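Local coordinates for ribose ABC transporter, substrate binding protein (Conexibacter woesei, PDB 4KQ9) that probably binds a carbohydrate such as ribose outside the cell membrane and delivers it to an ABC transporter, at residues D101-D111 and K267-V276; I161-T169 and A180-V191. The protein carries 1 engineered substitution. All blocks are in the same frame, centred on the assembly; numbering follows the deposited sequence.

Interaction 1 (D101-D111 and K267-V276); sequences DVGQLSFVGSD and KPDRRIFTPV. With GOL (glycerol), chain B.
The parallel pairing of strand 106-109 with strand 271-273 adds the last strand to the six-stranded sheet of one lobe of a periplasmic binding protein fold. F107 pairs with R271 and V108 with I272, and the strand axes run 11° apart. I272 N donates to F107 O, and G109 N to I272 O. The side chain of R271 leans across strand 106-109 and reaches on to the carbonyls of G109 and S110. Its CG is anti to the backbone N (chi1 -172°) and the chain bends at chi2, which lays the guanidinium flat on the F107 ring in a cation-pi stack, with R271 CZ 3.9 Å from the ring centroid. F273 CE1 lies over the opposite face of the guanidinium. R271 NH1 donates to F107 O and, at 3.0 Å, to G109 O; R271 NH2 reaches S110 O at 2.8 Å. With an alanine in place of R271, the F107 ring would lose its cationic cover, and S110 O would probably be left without this donor. At the other end R270 meets D101 end-on in a salt bridge, with R270 NH1 2.8 Å from D101 OD2. D101 OD1 also accepts from G103 N, closing an Asx turn. L105 CD1 packs on P268 CD at 3.7 Å. Past the strands, D111 is the N-cap of helix 112-126. Its carboxylate stacks over the F273 ring, and its backbone N donates to O3 of a glycerol that also donates to T274 O. R270 NE and NH2 both donate to Q104 O, with R270 NH2 at 2.7 Å on a lone pair in the carbonyl plane.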
loop_
_atom_site.group_PDB
_atom_site.type_symbol
_atom_site.label_atom_id
_atom_site.label_comp_id
_atom_site.label_asym_id
_atom_site.label_seq_id
_atom_site.Cartn_x
_atom_site.Cartn_y
_atom_site.Cartn_z
ATOM N N ASP A 101 -5.095 -5.213 18.278
ATOM C CA ASP A 101 -5.184 -3.826 18.773
ATOM C C ASP A 101 -4.292 -3.730 19.973
ATOM O O ASP A 101 -4.412 -4.501 20.894
ATOM C CB ASP A 101 -6.639 -3.477 19.142
ATOM C CG ASP A 101 -6.856 -1.985 19.531
ATOM O OD1 ASP A 101 -5.903 -1.192 19.750
ATOM O OD2 ASP A 101 -8.040 -1.598 19.681
ATOM N N VAL A 102 -3.385 -2.774 19.985
ATOM C CA VAL A 102 -2.605 -2.555 21.177
ATOM C C VAL A 102 -2.813 -1.159 21.797
ATOM O O VAL A 102 -1.938 -0.686 22.513
ATOM C CB VAL A 102 -1.090 -2.818 20.897
ATOM C CG1 VAL A 102 -0.884 -4.223 20.334
ATOM C CG2 VAL A 102 -0.508 -1.796 19.944
ATOM N N GLY A 103 -3.929 -0.468 21.532
ATOM C CA GLY A 103 -4.110 0.850 22.167
ATOM C C GLY A 103 -3.391 2.010 21.463
ATOM O O GLY A 103 -3.200 3.133 22.019
ATOM N N GLN A 104 -3.010 1.773 20.219
ATOM C CA GLN A 104 -2.539 2.862 19.372
ATOM C C GLN A 104 -3.570 3.964 19.286
ATOM O O GLN A 104 -4.811 3.729 19.315
ATOM C CB GLN A 104 -2.113 2.351 17.994
ATOM C CG GLN A 104 -3.215 1.947 17.027
ATOM C CD GLN A 104 -3.729 0.556 17.307
ATOM O OE1 GLN A 104 -3.159 -0.153 18.139
ATOM N NE2 GLN A 104 -4.795 0.143 16.605
ATOM N N LEU A 105 -3.062 5.158 19.152
ATOM C CA LEU A 105 -3.860 6.341 18.839
ATOM C C LEU A 105 -4.611 6.246 17.516
ATOM O O LEU A 105 -5.802 6.611 17.451
ATOM C CB LEU A 105 -2.926 7.560 18.830
ATOM C CG LEU A 105 -3.541 8.945 18.788
ATOM C CD1 LEU A 105 -4.130 9.270 20.150
ATOM C CD2 LEU A 105 -2.498 9.984 18.337
ATOM N N SER A 106 -3.928 5.785 16.455
ATOM C CA SER A 106 -4.559 5.551 15.185
ATOM C C SER A 106 -3.703 4.637 14.277
ATOM O O SER A 106 -2.510 4.399 14.534
ATOM C CB SER A 106 -4.812 6.899 14.479
ATOM O OG SER A 106 -5.658 6.731 13.368
ATOM N N PHE A 107 -4.351 4.157 13.217
ATOM C CA PHE A 107 -3.754 3.435 12.102
ATOM C C PHE A 107 -4.111 4.205 10.837
ATOM O O PHE A 107 -5.248 4.317 10.466
ATOM C CB PHE A 107 -4.253 2.015 12.086
ATOM C CG PHE A 107 -3.841 1.227 10.877
ATOM C CD1 PHE A 107 -2.716 1.542 10.135
ATOM C CD2 PHE A 107 -4.589 0.138 10.506
ATOM C CE1 PHE A 107 -2.391 0.824 8.987
ATOM C CE2 PHE A 107 -4.259 -0.604 9.386
ATOM C CZ PHE A 107 -3.149 -0.279 8.624
ATOM N N VAL A 108 -3.116 4.855 10.272
ATOM C CA VAL A 108 -3.212 5.688 9.091
ATOM C C VAL A 108 -2.675 4.829 7.941
ATOM O O VAL A 108 -1.513 4.366 7.983
ATOM C CB VAL A 108 -2.362 6.969 9.243
ATOM C CG1 VAL A 108 -2.236 7.751 7.960
ATOM C CG2 VAL A 108 -2.956 7.889 10.275
ATOM N N GLY A 109 -3.494 4.638 6.905
ATOM C CA GLY A 109 -3.020 3.894 5.759
ATOM C C GLY A 109 -4.169 3.443 4.857
ATOM O O GLY A 109 -5.346 3.724 5.102
ATOM N N SER A 110 -3.803 2.905 3.692
ATOM C CA SER A 110 -4.812 2.622 2.674
ATOM C C SER A 110 -5.829 1.610 3.176
ATOM O O SER A 110 -5.528 0.793 4.016
ATOM C CB SER A 110 -4.180 2.021 1.379
ATOM O OG SER A 110 -3.196 2.834 0.878
ATOM N N ASP A 111 -7.010 1.676 2.578
ATOM C CA ASP A 111 -8.047 0.675 2.712
ATOM C C ASP A 111 -7.849 -0.354 1.602
ATOM O O ASP A 111 -8.223 -0.112 0.438
ATOM C CB ASP A 111 -9.383 1.374 2.506
ATOM C CG ASP A 111 -10.584 0.424 2.617
ATOM O OD1 ASP A 111 -10.405 -0.794 2.770
ATOM O OD2 ASP A 111 -11.718 0.955 2.533
ATOM N N LYS A 267 -8.576 13.108 20.770
ATOM C CA LYS A 267 -8.245 11.863 20.105
ATOM C C LYS A 267 -8.734 11.884 18.677
ATOM O O LYS A 267 -9.884 12.174 18.412
ATOM C CB LYS A 267 -8.945 10.690 20.753
ATOM C CG LYS A 267 -8.644 10.440 22.216
ATOM C CD LYS A 267 -7.222 10.136 22.464
ATOM C CE LYS A 267 -7.084 9.131 23.604
ATOM N NZ LYS A 267 -5.671 9.216 24.077
ATOM N N PRO A 268 -7.881 11.492 17.749
ATOM C CA PRO A 268 -8.330 11.285 16.352
ATOM C C PRO A 268 -9.173 9.996 16.235
ATOM O O PRO A 268 -9.168 9.187 17.160
ATOM C CB PRO A 268 -7.005 11.125 15.617
ATOM C CG PRO A 268 -6.108 10.613 16.613
ATOM C CD PRO A 268 -6.530 11.000 17.970
ATOM N N ASP A 269 -9.779 9.801 15.078
ATOM C CA ASP A 269 -10.348 8.542 14.633
ATOM C C ASP A 269 -9.204 7.511 14.699
ATOM O O ASP A 269 -8.068 7.819 14.338
ATOM C CB ASP A 269 -10.892 8.678 13.221
ATOM C CG ASP A 269 -12.043 9.726 13.140
ATOM O OD1 ASP A 269 -13.150 9.373 13.500
ATOM O OD2 ASP A 269 -11.836 10.907 12.769
ATOM N N ARG A 270 -9.528 6.300 15.170
ATOM C CA ARG A 270 -8.539 5.264 15.338
ATOM C C ARG A 270 -8.169 4.557 14.045
ATOM O O ARG A 270 -7.131 3.938 14.024
ATOM C CB ARG A 270 -8.959 4.263 16.419
ATOM C CG ARG A 270 -9.166 4.896 17.797
ATOM C CD ARG A 270 -9.224 3.805 18.864
ATOM N NE ARG A 270 -7.888 3.225 19.074
ATOM C CZ ARG A 270 -7.645 1.926 19.253
ATOM N NH1 ARG A 270 -8.646 1.049 19.217
ATOM N NH2 ARG A 270 -6.395 1.499 19.455
ATOM N N ARG A 271 -8.981 4.696 12.977
ATOM C CA ARG A 271 -8.647 4.249 11.641
ATOM C C ARG A 271 -8.794 5.420 10.702
ATOM O O ARG A 271 -9.853 6.001 10.637
ATOM C CB ARG A 271 -9.495 3.020 11.226
ATOM C CG ARG A 271 -9.096 2.370 9.944
ATOM C CD ARG A 271 -7.769 1.630 10.066
ATOM N NE ARG A 271 -7.391 0.989 8.809
ATOM C CZ ARG A 271 -6.696 1.514 7.795
ATOM N NH1 ARG A 271 -6.243 2.752 7.831
ATOM N NH2 ARG A 271 -6.462 0.795 6.703
ATOM N N ILE A 272 -7.742 5.794 9.978
ATOM C CA ILE A 272 -7.868 6.928 9.019
ATOM C C ILE A 272 -7.384 6.377 7.673
ATOM O O ILE A 272 -6.208 6.047 7.561
ATOM C CB ILE A 272 -7.000 8.113 9.472
ATOM C CG1 ILE A 272 -7.514 8.684 10.802
ATOM C CG2 ILE A 272 -6.844 9.129 8.355
ATOM C CD1 ILE A 272 -6.562 9.600 11.557
ATOM N N PHE A 273 -8.328 6.169 6.733
ATOM C CA PHE A 273 -8.042 5.678 5.401
ATOM C C PHE A 273 -7.475 6.849 4.611
ATOM O O PHE A 273 -8.000 7.949 4.670
ATOM C CB PHE A 273 -9.318 5.210 4.730
ATOM C CG PHE A 273 -9.981 4.073 5.412
ATOM C CD1 PHE A 273 -9.329 2.889 5.621
ATOM C CD2 PHE A 273 -11.292 4.183 5.835
ATOM C CE1 PHE A 273 -9.974 1.801 6.242
ATOM C CE2 PHE A 273 -11.952 3.101 6.445
ATOM C CZ PHE A 273 -11.301 1.893 6.637
ATOM N N THR A 274 -6.340 6.613 3.945
ATOM C CA THR A 274 -5.645 7.573 3.155
ATOM C C THR A 274 -6.043 7.417 1.696
ATOM O O THR A 274 -6.429 6.364 1.321
ATOM C CB THR A 274 -4.111 7.406 3.373
ATOM O OG1 THR A 274 -3.720 6.030 3.282
ATOM C CG2 THR A 274 -3.746 7.870 4.796
ATOM N N PRO A 275 -5.945 8.476 0.910
ATOM C CA PRO A 275 -6.347 8.463 -0.475
ATOM C C PRO A 275 -5.550 7.469 -1.320
ATOM O O PRO A 275 -4.413 7.168 -1.048
ATOM C CB PRO A 275 -6.106 9.888 -0.961
ATOM C CG PRO A 275 -5.639 10.670 0.142
ATOM C CD PRO A 275 -5.386 9.758 1.306
ATOM N N VAL A 276 -6.242 6.869 -2.268
ATOM C CA VAL A 276 -5.612 6.085 -3.334
ATOM C C VAL A 276 -6.083 6.675 -4.670
ATOM O O VAL A 276 -7.171 7.282 -4.706
ATOM C CB VAL A 276 -5.976 4.596 -3.251
ATOM C CG1 VAL A 276 -5.600 3.995 -1.930
ATOM C CG2 VAL A 276 -7.443 4.292 -3.584
HETATM C C1 GOL B . -9.685 6.760 0.890
HETATM O O1 GOL B . -10.842 7.513 1.275
HETATM C C2 GOL B . -10.011 5.332 0.437
HETATM O O2 GOL B . -10.672 4.593 1.466
HETATM C C3 GOL B . -8.745 4.519 0.165
HETATM O O3 GOL B . -7.921 4.326 1.322
HETATM O O HOH W 1 -6.521 1.531 14.979
HETATM O O HOH W 2 -7.483 7.887 18.961
HETATM O O HOH W 3 -3.220 5.477 0.715
#

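Interaction 2 (I161-T169 and A180-V191)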
loop_
_atom_site.group_PDB
_atom_site.type_symbol
_atom_site.label_atom_id
_atom_site.label_comp_id
_atom_site.label_asym_id
_atom_site.label_seq_id
_atom_site.Cartn_x
_atom_site.Cartn_y
_atom_site.Cartn_z
ATOM N N ILE A 161 -18.910 -12.183 -13.163
ATOM C CA ILE A 161 -17.646 -12.474 -13.818
ATOM C C ILE A 161 -17.062 -13.720 -13.188
ATOM O O ILE A 161 -16.789 -13.762 -11.996
ATOM C CB ILE A 161 -16.704 -11.255 -13.680
ATOM C CG1 ILE A 161 -17.335 -10.097 -14.473
ATOM C CG2 ILE A 161 -15.325 -11.553 -14.281
ATOM C CD1 ILE A 161 -16.870 -8.748 -14.063
ATOM N N GLU A 162 -16.877 -14.747 -14.018
ATOM C CA GLU A 162 -16.362 -16.012 -13.580
ATOM C C GLU A 162 -14.852 -15.929 -13.368
ATOM O O GLU A 162 -14.132 -15.493 -14.254
ATOM C CB GLU A 162 -16.587 -17.054 -14.674
ATOM C CG GLU A 162 -16.031 -18.402 -14.303
ATOM C CD GLU A 162 -16.265 -19.503 -15.355
ATOM O OE1 GLU A 162 -16.667 -19.244 -16.521
ATOM O OE2 GLU A 162 -15.974 -20.635 -14.998
ATOM N N ILE A 163 -14.398 -16.411 -12.227
ATOM C CA ILE A 163 -12.956 -16.422 -11.907
ATOM C C ILE A 163 -12.473 -17.797 -12.188
ATOM O O ILE A 163 -12.915 -18.716 -11.528
ATOM C CB ILE A 163 -12.736 -16.168 -10.422
ATOM C CG1 ILE A 163 -13.320 -14.825 -10.106
ATOM C CG2 ILE A 163 -11.262 -16.321 -10.051
ATOM C CD1 ILE A 163 -13.416 -14.601 -8.613
ATOM N N VAL A 164 -11.578 -17.951 -13.153
ATOM C CA VAL A 164 -11.181 -19.273 -13.641
ATOM C C VAL A 164 -9.967 -19.841 -12.978
ATOM O O VAL A 164 -9.751 -21.028 -13.064
ATOM C CB VAL A 164 -10.953 -19.321 -15.158
ATOM C CG1 VAL A 164 -12.292 -19.200 -15.870
ATOM C CG2 VAL A 164 -10.020 -18.231 -15.642
ATOM N N ASP A 165 -9.141 -18.983 -12.355
ATOM C CA ASP A 165 -7.972 -19.418 -11.621
ATOM C C ASP A 165 -7.758 -18.318 -10.569
ATOM O O ASP A 165 -7.964 -17.149 -10.816
ATOM C CB ASP A 165 -6.750 -19.546 -12.556
ATOM C CG ASP A 165 -6.263 -21.004 -12.775
ATOM O OD1 ASP A 165 -6.457 -21.939 -11.908
ATOM O OD2 ASP A 165 -5.669 -21.240 -13.857
ATOM N N ASP A 166 -7.410 -18.736 -9.376
ATOM C CA ASP A 166 -7.331 -17.856 -8.246
ATOM C C ASP A 166 -6.245 -18.474 -7.440
ATOM O O ASP A 166 -6.588 -19.309 -6.608
ATOM C CB ASP A 166 -8.680 -17.889 -7.471
ATOM C CG ASP A 166 -8.705 -16.961 -6.226
ATOM O OD1 ASP A 166 -7.640 -16.416 -5.841
ATOM O OD2 ASP A 166 -9.803 -16.728 -5.665
ATOM N N VAL A 167 -4.988 -18.048 -7.668
ATOM C CA VAL A 167 -3.786 -18.624 -7.137
ATOM C C VAL A 167 -2.956 -17.673 -6.248
ATOM O O VAL A 167 -3.088 -16.449 -6.330
ATOM C CB VAL A 167 -2.845 -19.136 -8.219
ATOM C CG1 VAL A 167 -3.542 -20.168 -9.132
ATOM C CG2 VAL A 167 -2.247 -17.999 -9.018
ATOM N N TYR A 168 -2.198 -18.269 -5.324
ATOM C CA TYR A 168 -1.381 -17.516 -4.335
ATOM C C TYR A 168 -0.001 -17.834 -4.765
ATOM O O TYR A 168 0.187 -18.836 -5.403
ATOM C CB TYR A 168 -1.683 -17.936 -2.916
ATOM C CG TYR A 168 -2.947 -17.391 -2.422
ATOM C CD1 TYR A 168 -4.167 -18.045 -2.656
ATOM C CD2 TYR A 168 -2.961 -16.221 -1.716
ATOM C CE1 TYR A 168 -5.353 -17.504 -2.197
ATOM C CE2 TYR A 168 -4.120 -15.706 -1.225
ATOM C CZ TYR A 168 -5.314 -16.357 -1.451
ATOM O OH TYR A 168 -6.457 -15.807 -0.998
ATOM N N THR A 169 0.956 -16.936 -4.560
ATOM C CA THR A 169 2.320 -17.087 -5.039
ATOM C C THR A 169 3.256 -16.911 -3.805
ATOM O O THR A 169 2.774 -16.557 -2.727
ATOM C CB THR A 169 2.734 -16.002 -6.101
ATOM O OG1 THR A 169 2.367 -14.692 -5.645
ATOM C CG2 THR A 169 2.069 -16.202 -7.467
ATOM N N ALA A 180 3.342 -17.893 -12.636
ATOM C CA ALA A 180 1.952 -18.119 -12.412
ATOM C C ALA A 180 1.110 -17.824 -13.647
ATOM O O ALA A 180 0.140 -18.565 -13.985
ATOM C CB ALA A 180 1.546 -17.272 -11.218
ATOM N N THR A 181 1.443 -16.732 -14.335
ATOM C CA THR A 181 0.707 -16.343 -15.543
ATOM C C THR A 181 0.927 -17.324 -16.680
ATOM O O THR A 181 -0.032 -17.678 -17.388
ATOM C CB THR A 181 1.039 -14.902 -15.969
ATOM O OG1 THR A 181 0.816 -14.001 -14.860
ATOM C CG2 THR A 181 0.302 -14.451 -17.239
ATOM N N GLN A 182 2.171 -17.779 -16.869
ATOM C CA GLN A 182 2.368 -18.721 -17.953
ATOM C C GLN A 182 1.582 -20.020 -17.715
ATOM O O GLN A 182 0.951 -20.480 -18.621
ATOM C CB GLN A 182 3.844 -18.942 -18.308
ATOM C CG GLN A 182 4.784 -19.221 -17.193
ATOM C CD GLN A 182 6.218 -19.553 -17.679
ATOM O OE1 GLN A 182 6.807 -18.920 -18.583
ATOM N NE2 GLN A 182 6.763 -20.571 -17.086
ATOM N N ASN A 183 1.469 -20.474 -16.472
ATOM C CA ASN A 183 0.668 -21.683 -16.150
ATOM C C ASN A 183 -0.790 -21.444 -16.332
ATOM O O ASN A 183 -1.476 -22.304 -16.908
ATOM C CB ASN A 183 0.952 -22.164 -14.762
ATOM C CG ASN A 183 2.376 -22.700 -14.626
ATOM O OD1 ASN A 183 3.039 -22.954 -15.625
ATOM N ND2 ASN A 183 2.837 -22.856 -13.420
ATOM N N ILE A 184 -1.287 -20.291 -15.862
ATOM C CA ILE A 184 -2.661 -19.931 -16.085
ATOM C C ILE A 184 -3.002 -19.992 -17.553
ATOM O O ILE A 184 -4.046 -20.499 -17.940
ATOM C CB ILE A 184 -3.017 -18.514 -15.500
ATOM C CG1 ILE A 184 -3.165 -18.592 -14.009
ATOM C CG2 ILE A 184 -4.318 -17.969 -16.115
ATOM C CD1 ILE A 184 -3.045 -17.223 -13.279
ATOM N N LEU A 185 -2.164 -19.409 -18.371
ATOM C CA LEU A 185 -2.485 -19.305 -19.796
ATOM C C LEU A 185 -2.427 -20.682 -20.462
ATOM O O LEU A 185 -3.055 -20.864 -21.476
ATOM C CB LEU A 185 -1.534 -18.335 -20.503
ATOM C CG LEU A 185 -1.692 -16.849 -20.082
ATOM C CD1 LEU A 185 -0.527 -15.998 -20.542
ATOM C CD2 LEU A 185 -3.042 -16.311 -20.594
ATOM N N THR A 186 -1.670 -21.635 -19.916
ATOM C CA THR A 186 -1.665 -22.974 -20.518
ATOM C C THR A 186 -3.020 -23.682 -20.287
ATOM O O THR A 186 -3.363 -24.577 -21.007
ATOM C CB THR A 186 -0.546 -23.855 -20.020
ATOM O OG1 THR A 186 -0.759 -24.243 -18.643
ATOM C CG2 THR A 186 0.864 -23.208 -20.260
ATOM N N ARG A 187 -3.692 -23.314 -19.196
ATOM C CA ARG A 187 -4.957 -23.908 -18.773
ATOM C C ARG A 187 -6.128 -23.080 -19.286
ATOM O O ARG A 187 -7.179 -23.633 -19.577
ATOM C CB ARG A 187 -5.068 -23.886 -17.266
ATOM C CG ARG A 187 -3.965 -24.533 -16.476
ATOM C CD ARG A 187 -4.344 -24.712 -15.014
ATOM N NE ARG A 187 -4.176 -23.515 -14.222
ATOM C CZ ARG A 187 -3.097 -23.210 -13.501
ATOM N NH1 ARG A 187 -2.041 -24.039 -13.364
ATOM N NH2 ARG A 187 -3.072 -22.056 -12.855
ATOM N N HIS A 188 -5.987 -21.755 -19.337
ATOM C CA HIS A 188 -7.120 -20.912 -19.736
ATOM C C HIS A 188 -6.672 -19.806 -20.656
ATOM O O HIS A 188 -6.581 -18.628 -20.265
ATOM C CB HIS A 188 -7.755 -20.288 -18.509
ATOM C CG HIS A 188 -8.141 -21.250 -17.448
ATOM N ND1 HIS A 188 -9.265 -22.041 -17.524
ATOM C CD2 HIS A 188 -7.565 -21.525 -16.257
ATOM C CE1 HIS A 188 -9.348 -22.796 -16.441
ATOM N NE2 HIS A 188 -8.337 -22.478 -15.640
ATOM N N SER A 189 -6.299 -20.167 -21.865
ATOM C CA SER A 189 -5.645 -19.192 -22.753
ATOM C C SER A 189 -6.528 -18.010 -23.195
ATOM O O SER A 189 -5.992 -17.004 -23.650
ATOM C CB SER A 189 -5.082 -19.907 -23.994
ATOM O OG SER A 189 -6.159 -20.582 -24.604
ATOM N N ASP A 190 -7.837 -18.145 -23.032
ATOM C CA ASP A 190 -8.837 -17.144 -23.416
ATOM C C ASP A 190 -9.293 -16.213 -22.275
ATOM O O ASP A 190 -10.271 -15.510 -22.450
ATOM C CB ASP A 190 -10.094 -17.886 -23.932
ATOM C CG ASP A 190 -10.669 -18.861 -22.899
ATOM O OD1 ASP A 190 -9.997 -19.216 -21.883
ATOM O OD2 ASP A 190 -11.808 -19.313 -23.119
ATOM N N VAL A 191 -8.624 -16.249 -21.124
ATOM C CA VAL A 191 -8.956 -15.382 -19.995
ATOM C C VAL A 191 -8.997 -13.923 -20.481
ATOM O O VAL A 191 -8.148 -13.504 -21.253
ATOM C CB VAL A 191 -7.955 -15.642 -18.829
ATOM C CG1 VAL A 191 -6.548 -15.114 -19.106
ATOM C CG2 VAL A 191 -8.487 -15.128 -17.518
HETATM O O HOH W 4 -7.530 -23.921 -13.329
#
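The H188 ring carries V164 over one face and D165 at its edge. V164 CB stands above the ring centre, 3.9 Å from the centroid and 5° off the normal, a CH-pi contact. In the ring plane, D165 OD2 comes 3.1 Å from H188 CD2. A water also lies at this edge and links H188 NE2 to D165 OD1. The R187 guanidinium has D165 OD2 at its edge, in plane, and the backbone N183 O over one face. R187 NE donates to the syn lone pair of D165 OD2 at 2.7 Å, and R187 NH2 adds a weak bond to the same oxygen. The carboxylate and guanidinium planes stand 83° apart in this salt bridge. The R187 chain starts with CG anti to the carbonyl carbon (chi1 -56°) and bends at chi3, bringing NE to the acid. I184 CG1 lies 3.6 Å from D165 OD2, so an aliphatic carbon also borders the acid. V164 CG2 meets V191 CG2, and T169 CG2 meets A180 CB at 3.9 Å. Strand 162-167 is an outermost strand of its four-stranded parallel sheet, hydrogen-bonded to strand 132-136. Helix 174-187 follows it and packs against it, with T181 and L185 turned to helix 199-211.

Overall arrangement
Interaction 1 and interaction 2 belong to different parallel sheets of a two-lobed periplasmic binding protein. Each involves an outermost strand: 271-273, joined to its neighbour in the six-stranded sheet, and 162-167, at the edge of the four-stranded sheet and packed against helix 174-187. Their centres are 35 Å apart, on opposite sides of the chain's centre, and the nearest atoms are about 16 Å apart. Interaction 2 is nested in the chain between the two segments of interaction 1, so in sequence the chain passes through the second sheet before strand 271-273 rejoins the first. A second glycerol bonds to Q104 of interaction 1; both glycerols probably come from the crystallisation liquor and do not identify the sugar site.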